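Local structure of UPF0342 protein YheA (2OEE) at residues N14-S19 against S94-E99; K39-N44 against E81-L86; A75-H80 against Q85-E90. The protein is of unknown function but belongs to the UPF0342 family and shares a sequence region with the YlbF/YmcA proteins linked to control of the competence regulator ComK. All blocks are in the same frame, centred on the assembly; numbering follows the deposited sequence.

Overall arrangement
From the N terminus, helix 5-17 reaches its last turn at contact 1, which closes the longest loop by meeting helix 81-104 at residues 94-99. Within that loop the chain runs through helix 20-34 to helix 36-48, where contact 2 closes a second loop, from 39-44 to 81-86. After unmodelled residues 51-68, helix 70-78 leads to contact 3, a short loop from 75-80 to 85-90 that also lies within contact 1. The second segments of contacts 2 and 3 overlap at Gln85 and Leu86, and their centres are about 6 Å apart. Contact 1 lies on the opposite side of the chain's centre from the other two. The long helix 81-104 thus joins all three.

Contact 1 of 3, residues N14-S19 against S94-E99; sequences NALRGS and SMLIGE
Leu16, in the last turn of helix 5-17, meets Leu96 and Ile97 of helix 81-104 through its two methyl branches. Its CG is anti to the backbone N (chi1 -175°), which carries the fork away from its own helix and toward the partner. One branch, CD1, approaches Leu96 CD2 at 4.0 Å, the two leucines sliding past each other in opposite directions. The other branch, CD2, lies more loosely by Ile97 CD1 at 4.5 Å. With Leu16 CA and Ile97 CA still 9.9 Å apart, these branched ends span the gap between the backbones, and only 89 Å² is buried between the segments. The second subunit packs here as well: its Ile104 lies against Leu16, its Tyr6 against Leu96 and its Asn101 against Ile97.

Next in the chain, Arg17 turns to the dimer interface, where its NH2 forms salt bridges with Glu13 of its own helix and Glu110 of the second subunit. Gly18 N is hydrogen-bonded to Asn14 O at 3.0 Å.

Ser19 then joins one helix to the next. Its OG gives a hydrogen bond to Leu16 O at 2.7 Å, arriving at a C=O...OG angle of 132° with a tilt of 16° from the carbonyl plane, while Ser19 N reaches the same oxygen at 3.1 Å. The hydroxyl is also the N-cap of helix 20-34, bonded to Phe22 N. Leu16 O is therefore gripped by two donors from one residue. The contact with helix 81-104 is wholly apolar, a small leucine-isoleucine cluster against which residues of the second subunit also pack, and the polar work is confined to the turn behind it.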
ATOM      1  N   ASN A  14     -15.126  -4.373  -3.689  1.00 10.80           N
ATOM      2  CA  ASN A  14     -16.287  -5.244  -3.525  1.00 12.18           C
ATOM      3  C   ASN A  14     -15.882  -6.639  -3.078  1.00 11.74           C
ATOM      4  O   ASN A  14     -16.533  -7.214  -2.206  1.00 12.37           O
ATOM      5  CB  ASN A  14     -17.121  -5.347  -4.802  1.00 13.74           C
ATOM      6  CG  ASN A  14     -18.082  -4.175  -4.987  1.00 16.42           C
ATOM      7  OD1 ASN A  14     -18.561  -3.929  -6.099  1.00 21.17           O
ATOM      8  ND2 ASN A  14     -18.387  -3.474  -3.911  1.00 18.90           N
ATOM      9  N   ALA A  15     -14.821  -7.177  -3.672  1.00 10.55           N
ATOM     10  CA  ALA A  15     -14.297  -8.485  -3.272  1.00 10.79           C
ATOM     11  C   ALA A  15     -13.918  -8.486  -1.788  1.00 10.91           C
ATOM     12  O   ALA A  15     -14.253  -9.426  -1.053  1.00 11.45           O
ATOM     13  CB  ALA A  15     -13.086  -8.861  -4.128  1.00 10.74           C
ATOM     14  N   LEU A  16     -13.225  -7.439  -1.355  1.00 10.17           N
ATOM     15  CA  LEU A  16     -12.866  -7.295   0.061  1.00 11.44           C
ATOM     16  C   LEU A  16     -14.098  -7.160   0.957  1.00 11.61           C
ATOM     17  O   LEU A  16     -14.222  -7.870   1.981  1.00 10.07           O
ATOM     18  CB  LEU A  16     -11.927  -6.119   0.280  1.00 11.46           C
ATOM     19  CG  LEU A  16     -11.412  -5.994   1.722  1.00 15.48           C
ATOM     20  CD1 LEU A  16     -10.622  -7.262   2.152  1.00 17.10           C
ATOM     21  CD2 LEU A  16     -10.553  -4.738   1.864  1.00 16.56           C
ATOM     22  N   ARG A  17     -15.010  -6.276   0.576  1.00 11.33           N
ATOM     23  CA  ARG A  17     -16.282  -6.109   1.328  1.00 13.48           C
ATOM     24  C   ARG A  17     -17.041  -7.413   1.543  1.00 14.61           C
ATOM     25  O   ARG A  17     -17.639  -7.617   2.597  1.00 14.92           O
ATOM     26  CB  ARG A  17     -17.217  -5.112   0.644  1.00 13.06           C
ATOM     27  CG  ARG A  17     -16.837  -3.674   0.867  1.00 13.35           C
ATOM     28  CD  ARG A  17     -17.821  -2.726   0.169  1.00 11.86           C
ATOM     29  NE  ARG A  17     -17.318  -1.368   0.230  1.00 13.23           N
ATOM     30  CZ  ARG A  17     -17.472  -0.560   1.271  1.00 14.16           C
ATOM     31  NH1 ARG A  17     -18.152  -0.966   2.349  1.00 12.96           N
ATOM     32  NH2 ARG A  17     -16.951   0.650   1.238  1.00 13.29           N
ATOM     33  N   GLY A  18     -17.024  -8.274   0.529  1.00 15.04           N
ATOM     34  CA  GLY A  18     -17.782  -9.505   0.539  1.00 16.86           C
ATOM     35  C   GLY A  18     -17.014 -10.696   1.065  1.00 17.70           C
ATOM     36  O   GLY A  18     -17.563 -11.797   1.106  1.00 19.05           O
ATOM     37  N   SER A  19     -15.753 -10.501   1.455  1.00 17.61           N
ATOM     38  CA  SER A  19     -14.924 -11.618   1.850  1.00 18.65           C
ATOM     39  C   SER A  19     -15.257 -12.102   3.278  1.00 19.80           C
ATOM     40  O   SER A  19     -15.682 -11.322   4.144  1.00 20.48           O
ATOM     41  CB  SER A  19     -13.440 -11.269   1.744  1.00 17.60           C
ATOM     42  OG  SER A  19     -13.089 -10.262   2.685  1.00 18.41           O
ATOM     43  N   SER A  94      -3.727  -6.522   7.262  1.00 14.17           N
ATOM     44  CA  SER A  94      -2.604  -5.712   6.791  1.00 15.10           C
ATOM     45  C   SER A  94      -1.719  -6.527   5.828  1.00 14.89           C
ATOM     46  O   SER A  94      -1.305  -6.020   4.777  1.00 14.53           O
ATOM     47  CB  SER A  94      -1.804  -5.131   7.968  1.00 15.95           C
ATOM     48  OG  SER A  94      -0.692  -4.405   7.485  1.00 20.23           O
HETATM   49  N   MSE A  95      -1.456  -7.787   6.176  1.00 14.86           N
HETATM   50  CA  MSE A  95      -0.705  -8.729   5.335  0.50 15.62           C
HETATM   51  C   MSE A  95      -1.396  -8.951   3.983  1.00 15.03           C
HETATM   52  O   MSE A  95      -0.749  -9.028   2.940  1.00 15.18           O
HETATM   53  CB  MSE A  95      -0.517 -10.082   6.059  0.50 15.23           C
HETATM   54  CG  MSE A  95       0.464 -10.042   7.258  0.50 16.90           C
HETATM   55 SE   MSE A  95       0.609 -11.595   8.193  0.50 17.37          SE
HETATM   56  CE  MSE A  95       1.888 -12.447   7.268  0.50 20.37           C
ATOM     57  N   LEU A  96      -2.722  -9.082   4.012  1.00 14.74           N
ATOM     58  CA  LEU A  96      -3.503  -9.250   2.772  1.00 15.31           C
ATOM     59  C   LEU A  96      -3.339  -8.037   1.841  1.00 14.48           C
ATOM     60  O   LEU A  96      -3.082  -8.190   0.637  1.00 13.82           O
ATOM     61  CB  LEU A  96      -4.991  -9.503   3.058  1.00 15.67           C
ATOM     62  CG  LEU A  96      -5.985  -9.560   1.877  1.00 15.76           C
ATOM     63  CD1 LEU A  96      -5.670 -10.699   0.962  1.00 20.22           C
ATOM     64  CD2 LEU A  96      -7.425  -9.713   2.368  1.00 17.71           C
ATOM     65  N   ILE A  97      -3.465  -6.836   2.401  1.00 14.30           N
ATOM     66  CA  ILE A  97      -3.280  -5.617   1.621  1.00 14.63           C
ATOM     67  C   ILE A  97      -1.845  -5.572   1.057  1.00 14.42           C
ATOM     68  O   ILE A  97      -1.627  -5.199  -0.103  1.00 14.00           O
ATOM     69  CB  ILE A  97      -3.610  -4.341   2.442  1.00 14.97           C
ATOM     70  CG1 ILE A  97      -5.084  -4.348   2.869  1.00 16.67           C
ATOM     71  CG2 ILE A  97      -3.288  -3.063   1.636  1.00 15.93           C
ATOM     72  CD1 ILE A  97      -6.094  -4.572   1.741  1.00 19.43           C
ATOM     73  N   GLY A  98      -0.882  -5.942   1.891  1.00 13.76           N
ATOM     74  CA  GLY A  98       0.502  -6.108   1.454  1.00 13.90           C
ATOM     75  C   GLY A  98       0.637  -7.058   0.266  1.00 13.42           C
ATOM     76  O   GLY A  98       1.310  -6.716  -0.690  1.00 13.10           O
ATOM     77  N   GLU A  99      -0.002  -8.231   0.326  1.00 13.28           N
ATOM     78  CA  GLU A  99      -0.005  -9.188  -0.793  1.00 13.96           C
ATOM     79  C   GLU A  99      -0.604  -8.573  -2.060  1.00 13.57           C
ATOM     80  O   GLU A  99      -0.060  -8.707  -3.154  1.00 11.48           O
ATOM     81  CB  GLU A  99      -0.782 -10.464  -0.444  1.00 15.07           C
ATOM     82  CG  GLU A  99      -0.062 -11.389   0.520  1.00 19.76           C
ATOM     83  CD  GLU A  99       1.373 -11.645   0.091  1.00 26.50           C
ATOM     84  OE1 GLU A  99       1.574 -12.220  -1.002  1.00 28.40           O
ATOM     85  OE2 GLU A  99       2.293 -11.252   0.840  1.00 31.22           O
TER

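Contact 2 of 3, residues K39-N44 against E81-L86; sequences KRMFEN and EKISQL. With CA (calcium ion), chain C.
Phe42 and Leu86 form a CH-pi contact between helix 36-48 and helix 81-104. Leu86 CD2 sits over one face of the ring, 3.7 Å from its centroid and 16° off the normal, displaced toward the rim so that Phe42 CZ is the nearest ring atom at 3.6 Å. The two side chains cross at about a right angle. Phe42 CG is anti to its backbone N (chi1 -177°), a setting that swings the ring across to the other helix.

Ile83 supplies the remaining apolar contacts with both its branches. Its CG2 meets Phe42 CD1 obliquely at 4.0 Å, whereas its CD1, at the end of the other branch, touches Met41 CB at 3.9 Å. The axes of segments 39-44 and 81-86 approach to 10.6 Å, with a signed crossing angle of -45°. Val77 of helix 70-78 adds to the packing on Ile83, Leu25 and Val32 of helix 20-34 touch Leu86, and so does Tyr112 of the second subunit. Replacing Phe42 by alanine removes the ring and is likely to open a gap between the helices, leaving the Leu86 methyl without its aromatic face and Ile83 CG2 without the ring beside it.

Polar and metal interactions lie away from this interface. Lys39 NZ and Glu43 OE2 form a salt bridge of 2.6 Å along helix 36-48. Glu81 chelates the calcium ion with both carboxylate oxygens, OE1 at 2.4 Å, and three waters join them; Gln85 NE2 donates to the anti lone pair of Glu81 OE2 (3.0 Å), which lies near the Gln85 amide plane. Gln85 OE1 in turn accepts from Lys82 NZ, a relay likely to steady the carboxylate. Helix pairing here rests on hydrocarbon and aromatic surfaces, while charge and metal stay on the outer flanks.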
ATOM      1  N   LYS A  39     -13.470  -3.241  25.282  1.00 12.86           N
ATOM      2  CA  LYS A  39     -13.591  -1.997  24.512  1.00 14.13           C
ATOM      3  C   LYS A  39     -12.651  -0.954  25.078  1.00 14.21           C
ATOM      4  O   LYS A  39     -11.849  -0.372  24.326  1.00 14.37           O
ATOM      5  CB  LYS A  39     -15.033  -1.473  24.521  1.00 14.12           C
ATOM      6  CG  LYS A  39     -15.253  -0.188  23.673  1.00 15.47           C
ATOM      7  CD  LYS A  39     -16.678   0.319  23.912  1.00 15.56           C
ATOM      8  CE  LYS A  39     -17.148   1.299  22.831  1.00 19.24           C
ATOM      9  NZ  LYS A  39     -16.562   2.603  23.080  1.00 22.45           N
ATOM     10  N   ARG A  40     -12.718  -0.732  26.397  1.00 14.11           N
ATOM     11  CA  ARG A  40     -11.856   0.252  27.076  1.00 14.53           C
ATOM     12  C   ARG A  40     -10.356  -0.006  26.914  1.00 15.01           C
ATOM     13  O   ARG A  40      -9.586   0.919  26.658  1.00 14.76           O
ATOM     14  CB  ARG A  40     -12.210   0.399  28.571  1.00 14.07           C
ATOM     15  CG  ARG A  40     -11.344   1.431  29.295  1.00 15.72           C
ATOM     16  CD  ARG A  40     -11.613   1.505  30.814  1.00 13.46           C
ATOM     17  NE  ARG A  40     -13.039   1.515  31.117  1.00 12.98           N
ATOM     18  CZ  ARG A  40     -13.549   1.118  32.280  1.00 12.80           C
ATOM     19  NH1 ARG A  40     -12.746   0.671  33.218  1.00  9.05           N
ATOM     20  NH2 ARG A  40     -14.859   1.140  32.471  1.00 12.70           N
HETATM   21  N   MSE A  41      -9.938  -1.259  27.058  1.00 15.28           N
HETATM   22  CA  MSE A  41      -8.539  -1.619  26.891  1.00 17.33           C
HETATM   23  C   MSE A  41      -8.073  -1.404  25.437  1.00 16.72           C
HETATM   24  O   MSE A  41      -6.990  -0.869  25.206  1.00 16.60           O
HETATM   25  CB  MSE A  41      -8.324  -3.087  27.299  1.00 16.27           C
HETATM   26  CG  MSE A  41      -8.574  -3.346  28.785  1.00 17.52           C
HETATM   27 SE   MSE A  41      -8.710  -5.277  29.163  1.00 25.06          SE
HETATM   28  CE  MSE A  41      -6.922  -5.792  28.690  1.00 21.71           C
ATOM     29  N   PHE A  42      -8.885  -1.845  24.486  1.00 17.09           N
ATOM     30  CA  PHE A  42      -8.542  -1.734  23.057  1.00 18.34           C
ATOM     31  C   PHE A  42      -8.485  -0.249  22.645  1.00 19.81           C
ATOM     32  O   PHE A  42      -7.569   0.177  21.934  1.00 19.07           O
ATOM     33  CB  PHE A  42      -9.549  -2.504  22.205  1.00 18.06           C
ATOM     34  CG  PHE A  42      -9.227  -2.512  20.705  1.00 18.02           C
ATOM     35  CD1 PHE A  42      -8.110  -3.183  20.221  1.00 17.32           C
ATOM     36  CD2 PHE A  42     -10.071  -1.874  19.804  1.00 16.46           C
ATOM     37  CE1 PHE A  42      -7.816  -3.206  18.835  1.00 16.85           C
ATOM     38  CE2 PHE A  42      -9.799  -1.895  18.413  1.00 17.58           C
ATOM     39  CZ  PHE A  42      -8.667  -2.564  17.938  1.00 17.98           C
ATOM     40  N   GLU A  43      -9.441   0.536  23.132  1.00 21.64           N
ATOM     41  CA  GLU A  43      -9.464   1.981  22.856  1.00 24.80           C
ATOM     42  C   GLU A  43      -8.269   2.733  23.440  1.00 26.02           C
ATOM     43  O   GLU A  43      -7.681   3.567  22.761  1.00 26.36           O
ATOM     44  CB  GLU A  43     -10.791   2.608  23.280  1.00 24.50           C
ATOM     45  CG  GLU A  43     -11.910   2.268  22.314  1.00 27.92           C
ATOM     46  CD  GLU A  43     -13.250   2.848  22.715  1.00 31.28           C
ATOM     47  OE1 GLU A  43     -13.371   3.386  23.835  1.00 34.11           O
ATOM     48  OE2 GLU A  43     -14.198   2.733  21.914  1.00 34.05           O
ATOM     49  N   ASN A  44      -7.895   2.429  24.682  1.00 27.65           N
ATOM     50  CA  ASN A  44      -6.733   3.066  25.306  1.00 29.90           C
ATOM     51  C   ASN A  44      -5.424   2.695  24.591  1.00 31.08           C
ATOM     52  O   ASN A  44      -4.498   3.510  24.489  1.00 31.22           O
ATOM     53  CB  ASN A  44      -6.671   2.731  26.805  1.00 30.12           C
ATOM     54  CG  ASN A  44      -5.366   3.174  27.458  1.00 32.42           C
ATOM     55  OD1 ASN A  44      -4.564   2.341  27.884  1.00 35.52           O
ATOM     56  ND2 ASN A  44      -5.152   4.487  27.545  1.00 33.74           N
ATOM     57  N   GLU A  81      -7.281 -12.545  25.578  1.00 10.10           N
ATOM     58  CA  GLU A  81      -7.380 -13.459  24.426  1.00 11.17           C
ATOM     59  C   GLU A  81      -8.189 -12.875  23.251  1.00 10.83           C
ATOM     60  O   GLU A  81      -7.706 -12.869  22.116  1.00 10.83           O
ATOM     61  CB  GLU A  81      -7.909 -14.836  24.860  1.00 11.22           C
ATOM     62  CG  GLU A  81      -8.056 -15.866  23.700  1.00 12.71           C
ATOM     63  CD  GLU A  81      -6.751 -16.156  22.952  1.00 14.00           C
ATOM     64  OE1 GLU A  81      -5.647 -16.206  23.563  1.00 15.64           O
ATOM     65  OE2 GLU A  81      -6.811 -16.334  21.717  1.00 15.29           O
ATOM     66  N   LYS A  82      -9.394 -12.374  23.522  1.00 11.01           N
ATOM     67  CA  LYS A  82     -10.278 -11.901  22.458  1.00 11.91           C
ATOM     68  C   LYS A  82      -9.688 -10.676  21.755  1.00 11.55           C
ATOM     69  O   LYS A  82      -9.739 -10.575  20.524  1.00 11.60           O
ATOM     70  CB  LYS A  82     -11.641 -11.523  23.019  1.00 12.79           C
ATOM     71  CG  LYS A  82     -12.901 -12.010  22.293  1.00 19.45           C
ATOM     72  CD  LYS A  82     -12.709 -12.823  20.985  1.00 19.36           C
ATOM     73  CE  LYS A  82     -12.922 -14.297  21.378  1.00 18.86           C
ATOM     74  NZ  LYS A  82     -13.175 -15.302  20.294  1.00 19.81           N
ATOM     75  N   ILE A  83      -9.175  -9.717  22.517  1.00 11.19           N
ATOM     76  CA  ILE A  83      -8.521  -8.552  21.897  1.00 11.43           C
ATOM     77  C   ILE A  83      -7.324  -8.990  21.039  1.00 11.82           C
ATOM     78  O   ILE A  83      -7.071  -8.415  19.972  1.00 11.25           O
ATOM     79  CB  ILE A  83      -8.064  -7.513  22.940  1.00 11.12           C
ATOM     80  CG1 ILE A  83      -9.288  -6.881  23.632  1.00 11.72           C
ATOM     81  CG2 ILE A  83      -7.175  -6.419  22.296  1.00 11.46           C
ATOM     82  CD1 ILE A  83      -8.907  -6.038  24.865  1.00 10.52           C
ATOM     83  N   SER A  84      -6.597 -10.003  21.505  1.00 11.60           N
ATOM     84  CA  SER A  84      -5.432 -10.502  20.760  1.00 12.29           C
ATOM     85  C   SER A  84      -5.866 -11.080  19.428  1.00 11.47           C
ATOM     86  O   SER A  84      -5.158 -10.914  18.447  1.00 11.50           O
ATOM     87  CB  SER A  84      -4.680 -11.594  21.536  1.00 12.63           C
ATOM     88  OG  SER A  84      -4.053 -11.017  22.666  1.00 18.94           O
ATOM     89  N   GLN A  85      -7.013 -11.761  19.430  1.00 11.60           N
ATOM     90  CA  GLN A  85      -7.625 -12.324  18.202  1.00 11.98           C
ATOM     91  C   GLN A  85      -8.001 -11.236  17.196  1.00 11.65           C
ATOM     92  O   GLN A  85      -7.766 -11.383  15.996  1.00 10.88           O
ATOM     93  CB  GLN A  85      -8.845 -13.185  18.541  1.00 11.41           C
ATOM     94  CG  GLN A  85      -8.484 -14.515  19.244  1.00 11.40           C
ATOM     95  CD  GLN A  85      -9.671 -15.404  19.540  1.00 12.51           C
ATOM     96  OE1 GLN A  85     -10.782 -15.207  19.030  1.00 14.75           O
ATOM     97  NE2 GLN A  85      -9.454 -16.390  20.405  1.00 14.62           N
ATOM     98  N   LEU A  86      -8.599 -10.153  17.697  1.00 11.26           N
ATOM     99  CA  LEU A  86      -8.859  -8.970  16.875  1.00 11.21           C
ATOM    100  C   LEU A  86      -7.559  -8.364  16.296  1.00 11.23           C
ATOM    101  O   LEU A  86      -7.493  -8.072  15.093  1.00 11.43           O
ATOM    102  CB  LEU A  86      -9.671  -7.918  17.673  1.00 10.89           C
ATOM    103  CG  LEU A  86      -9.821  -6.521  17.041  1.00 12.02           C
ATOM    104  CD1 LEU A  86     -10.520  -6.604  15.648  1.00 12.88           C
ATOM    105  CD2 LEU A  86     -10.565  -5.585  17.996  1.00 11.16           C
TER
HETATM  106 CA    CA C 118      -4.292 -16.366  21.576  1.00 13.25          CA
HETATM  107  O   HOH W   1      -4.925 -14.451  20.099  1.00 12.65           O
HETATM  108  O   HOH W   2      -3.078 -14.852  22.903  1.00 10.23           O
HETATM  109  O   HOH W   3      -2.709 -16.564  19.879  1.00 14.98           O

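Contact 3 of 3, residues A75-H80 against Q85-E90; sequences ALVQQH and QLMEAE
Met87, a selenomethionine, reaches Val77 by a chain that starts beside its own backbone N (chi1 -70°), runs extended through chi2 and bends only at chi3 (64°). On the other side Val77 CG1 is anti to the carbonyl carbon, which leaves CG2 between the backbone N and the carbonyl carbon and turned to the approaching chain. The selenium therefore comes across the valine at about a right angle, with Met87 SE 3.7 Å from Val77 CG2 and 4.2 Å from Val77 CB. The terminal methyl bends onward toward Gln78, whose amide end forms the outer margin: Gln78 NE2 is a loose 4.5 Å from Met87 CE.

These residues belong to two consecutive helices, 70-78 and 81-104, joined by a short turn, that pack against each other. Across the contact the nearest backbone positions, Gln78 CA and Met87 CA, are 8.4 Å apart, a gap crossed chiefly by the selenomethionine. His80 makes the turn, and its N bonds to Val77 O at 3.1 Å. Its imidazole ND1 accepts from Ile83 N, making His80 the N-cap of helix 81-104, and its carbonyl is bonded to Ser84 OG, so both ring and backbone tie the turn to the first residues of the new helix.

Phe45 of helix 36-48 packs on both Val77 and Met87, so a third helix joins the contact. Further along, Glu90 OE2 is hydrogen-bonded to Tyr112 OH of the second subunit, and the Glu90 side chain also touches Phe42. The Gln78 side chain, at the exposed margin, lies about 9 Å from the calcium ion.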
ATOM      1  N   ALA A  75       1.379  -4.740  26.040  1.00 37.18           N
ATOM      2  CA  ALA A  75       1.333  -5.880  26.972  1.00 36.19           C
ATOM      3  C   ALA A  75      -0.014  -6.046  27.652  1.00 35.57           C
ATOM      4  O   ALA A  75      -0.509  -7.168  27.767  1.00 35.95           O
ATOM      5  CB  ALA A  75       2.448  -5.779  28.018  1.00 36.80           C
ATOM      6  N   LEU A  76      -0.594  -4.946  28.128  1.00 34.12           N
ATOM      7  CA  LEU A  76      -1.973  -4.942  28.615  1.00 33.02           C
ATOM      8  C   LEU A  76      -2.857  -5.735  27.658  1.00 31.24           C
ATOM      9  O   LEU A  76      -3.431  -6.761  28.043  1.00 31.64           O
ATOM     10  CB  LEU A  76      -2.505  -3.498  28.787  1.00 33.28           C
ATOM     11  CG  LEU A  76      -3.994  -3.162  29.072  1.00 34.52           C
ATOM     12  CD1 LEU A  76      -4.613  -3.961  30.233  1.00 32.27           C
ATOM     13  CD2 LEU A  76      -4.190  -1.642  29.307  1.00 34.27           C
ATOM     14  N   VAL A  77      -2.933  -5.293  26.408  1.00 28.06           N
ATOM     15  CA  VAL A  77      -3.922  -5.839  25.482  1.00 26.15           C
ATOM     16  C   VAL A  77      -3.611  -7.235  24.973  1.00 24.68           C
ATOM     17  O   VAL A  77      -4.523  -8.019  24.749  1.00 23.93           O
ATOM     18  CB  VAL A  77      -4.219  -4.897  24.288  1.00 26.65           C
ATOM     19  CG1 VAL A  77      -4.993  -3.707  24.764  1.00 27.53           C
ATOM     20  CG2 VAL A  77      -2.930  -4.462  23.574  1.00 26.79           C
ATOM     21  N   GLN A  78      -2.335  -7.552  24.794  1.00 23.19           N
ATOM     22  CA  GLN A  78      -1.972  -8.892  24.340  1.00 23.86           C
ATOM     23  C   GLN A  78      -2.320 -10.013  25.322  1.00 22.35           C
ATOM     24  O   GLN A  78      -2.542 -11.157  24.916  1.00 23.56           O
ATOM     25  CB  GLN A  78      -0.505  -8.934  23.917  1.00 24.25           C
ATOM     26  CG  GLN A  78      -0.344  -8.236  22.595  1.00 28.93           C
ATOM     27  CD  GLN A  78       1.043  -8.333  22.035  1.00 35.11           C
ATOM     28  OE1 GLN A  78       1.998  -8.699  22.737  1.00 37.91           O
ATOM     29  NE2 GLN A  78       1.174  -7.993  20.750  1.00 37.41           N
ATOM     30  N   GLN A  79      -2.417  -9.678  26.609  1.00 20.46           N
ATOM     31  CA  GLN A  79      -2.815 -10.664  27.619  1.00 18.75           C
ATOM     32  C   GLN A  79      -4.312 -10.987  27.616  1.00 15.79           C
ATOM     33  O   GLN A  79      -4.746 -11.867  28.349  1.00 15.11           O
ATOM     34  CB  GLN A  79      -2.357 -10.248  29.029  1.00 20.03           C
ATOM     35  CG  GLN A  79      -3.268  -9.235  29.711  1.00 25.55           C
ATOM     36  CD  GLN A  79      -3.263  -9.333  31.244  1.00 31.60           C
ATOM     37  OE1 GLN A  79      -2.738 -10.296  31.846  1.00 37.34           O
ATOM     38  NE2 GLN A  79      -3.868  -8.346  31.875  1.00 30.94           N
ATOM     39  N   HIS A  80      -5.098 -10.259  26.814  1.00 13.02           N
ATOM     40  CA  HIS A  80      -6.522 -10.513  26.699  1.00 11.57           C
ATOM     41  C   HIS A  80      -6.766 -11.331  25.431  1.00 11.17           C
ATOM     42  O   HIS A  80      -6.472 -10.847  24.337  1.00 10.41           O
ATOM     43  CB  HIS A  80      -7.280  -9.185  26.598  1.00 10.91           C
ATOM     44  CG  HIS A  80      -8.767  -9.328  26.683  1.00  9.81           C
ATOM     45  ND1 HIS A  80      -9.547  -9.623  25.589  1.00  8.68           N
ATOM     46  CD2 HIS A  80      -9.625  -9.180  27.729  1.00  7.57           C
ATOM     47  CE1 HIS A  80     -10.816  -9.670  25.949  1.00  8.61           C
ATOM     48  NE2 HIS A  80     -10.890  -9.426  27.246  1.00  9.30           N
ATOM     49  N   GLN A  85      -7.013 -11.761  19.430  1.00 11.60           N
ATOM     50  CA  GLN A  85      -7.625 -12.324  18.202  1.00 11.98           C
ATOM     51  C   GLN A  85      -8.001 -11.236  17.196  1.00 11.65           C
ATOM     52  O   GLN A  85      -7.766 -11.383  15.996  1.00 10.88           O
ATOM     53  CB  GLN A  85      -8.845 -13.185  18.541  1.00 11.41           C
ATOM     54  CG  GLN A  85      -8.484 -14.515  19.244  1.00 11.40           C
ATOM     55  CD  GLN A  85      -9.671 -15.404  19.540  1.00 12.51           C
ATOM     56  OE1 GLN A  85     -10.782 -15.207  19.030  1.00 14.75           O
ATOM     57  NE2 GLN A  85      -9.454 -16.390  20.405  1.00 14.62           N
ATOM     58  N   LEU A  86      -8.599 -10.153  17.697  1.00 11.26           N
ATOM     59  CA  LEU A  86      -8.859  -8.970  16.875  1.00 11.21           C
ATOM     60  C   LEU A  86      -7.559  -8.364  16.296  1.00 11.23           C
ATOM     61  O   LEU A  86      -7.493  -8.072  15.093  1.00 11.43           O
ATOM     62  CB  LEU A  86      -9.671  -7.918  17.673  1.00 10.89           C
ATOM     63  CG  LEU A  86      -9.821  -6.521  17.041  1.00 12.02           C
ATOM     64  CD1 LEU A  86     -10.520  -6.604  15.648  1.00 12.88           C
ATOM     65  CD2 LEU A  86     -10.565  -5.585  17.996  1.00 11.16           C
HETATM   66  N   MSE A  87      -6.542  -8.191  17.135  1.00 10.79           N
HETATM   67  CA  MSE A  87      -5.255  -7.647  16.711  1.00 11.95           C
HETATM   68  C   MSE A  87      -4.573  -8.560  15.696  1.00 12.26           C
HETATM   69  O   MSE A  87      -3.984  -8.078  14.721  1.00 12.67           O
HETATM   70  CB  MSE A  87      -4.336  -7.354  17.911  1.00 10.88           C
HETATM   71  CG  MSE A  87      -4.838  -6.149  18.770  1.00 13.16           C
HETATM   72 SE   MSE A  87      -3.798  -5.811  20.225  1.00 13.76          SE
HETATM   73  CE  MSE A  87      -2.233  -5.350  19.475  1.00 19.61           C
ATOM     74  N   GLU A  88      -4.690  -9.870  15.908  1.00 12.76           N
ATOM     75  CA  GLU A  88      -4.190 -10.837  14.929  1.00 14.02           C
ATOM     76  C   GLU A  88      -4.941 -10.723  13.596  1.00 14.46           C
ATOM     77  O   GLU A  88      -4.303 -10.723  12.529  1.00 14.95           O
ATOM     78  CB  GLU A  88      -4.252 -12.255  15.496  1.00 13.02           C
ATOM     79  CG  GLU A  88      -3.135 -12.553  16.530  1.00 13.99           C
ATOM     80  CD  GLU A  88      -3.375 -13.817  17.381  1.00 14.21           C
ATOM     81  OE1 GLU A  88      -4.526 -14.283  17.513  1.00 14.79           O
ATOM     82  OE2 GLU A  88      -2.399 -14.339  17.957  1.00 17.89           O
ATOM     83  N   ALA A  89      -6.276 -10.644  13.647  1.00 13.80           N
ATOM     84  CA  ALA A  89      -7.080 -10.411  12.429  1.00 13.34           C
ATOM     85  C   ALA A  89      -6.729  -9.099  11.723  1.00 13.37           C
ATOM     86  O   ALA A  89      -6.676  -9.072  10.483  1.00 12.45           O
ATOM     87  CB  ALA A  89      -8.581 -10.498  12.712  1.00 13.77           C
ATOM     88  N   GLU A  90      -6.488  -8.024  12.484  1.00 13.02           N
ATOM     89  CA  GLU A  90      -5.954  -6.770  11.913  1.00 14.42           C
ATOM     90  C   GLU A  90      -4.633  -6.958  11.167  1.00 14.44           C
ATOM     91  O   GLU A  90      -4.489  -6.458  10.055  1.00 14.39           O
ATOM     92  CB  GLU A  90      -5.717  -5.694  12.985  1.00 14.52           C
ATOM     93  CG  GLU A  90      -6.978  -5.232  13.709  1.00 16.28           C
ATOM     94  CD  GLU A  90      -6.677  -4.082  14.655  1.00 17.37           C
ATOM     95  OE1 GLU A  90      -5.593  -4.091  15.274  1.00 22.90           O
ATOM     96  OE2 GLU A  90      -7.505  -3.163  14.740  1.00 20.81           O
TER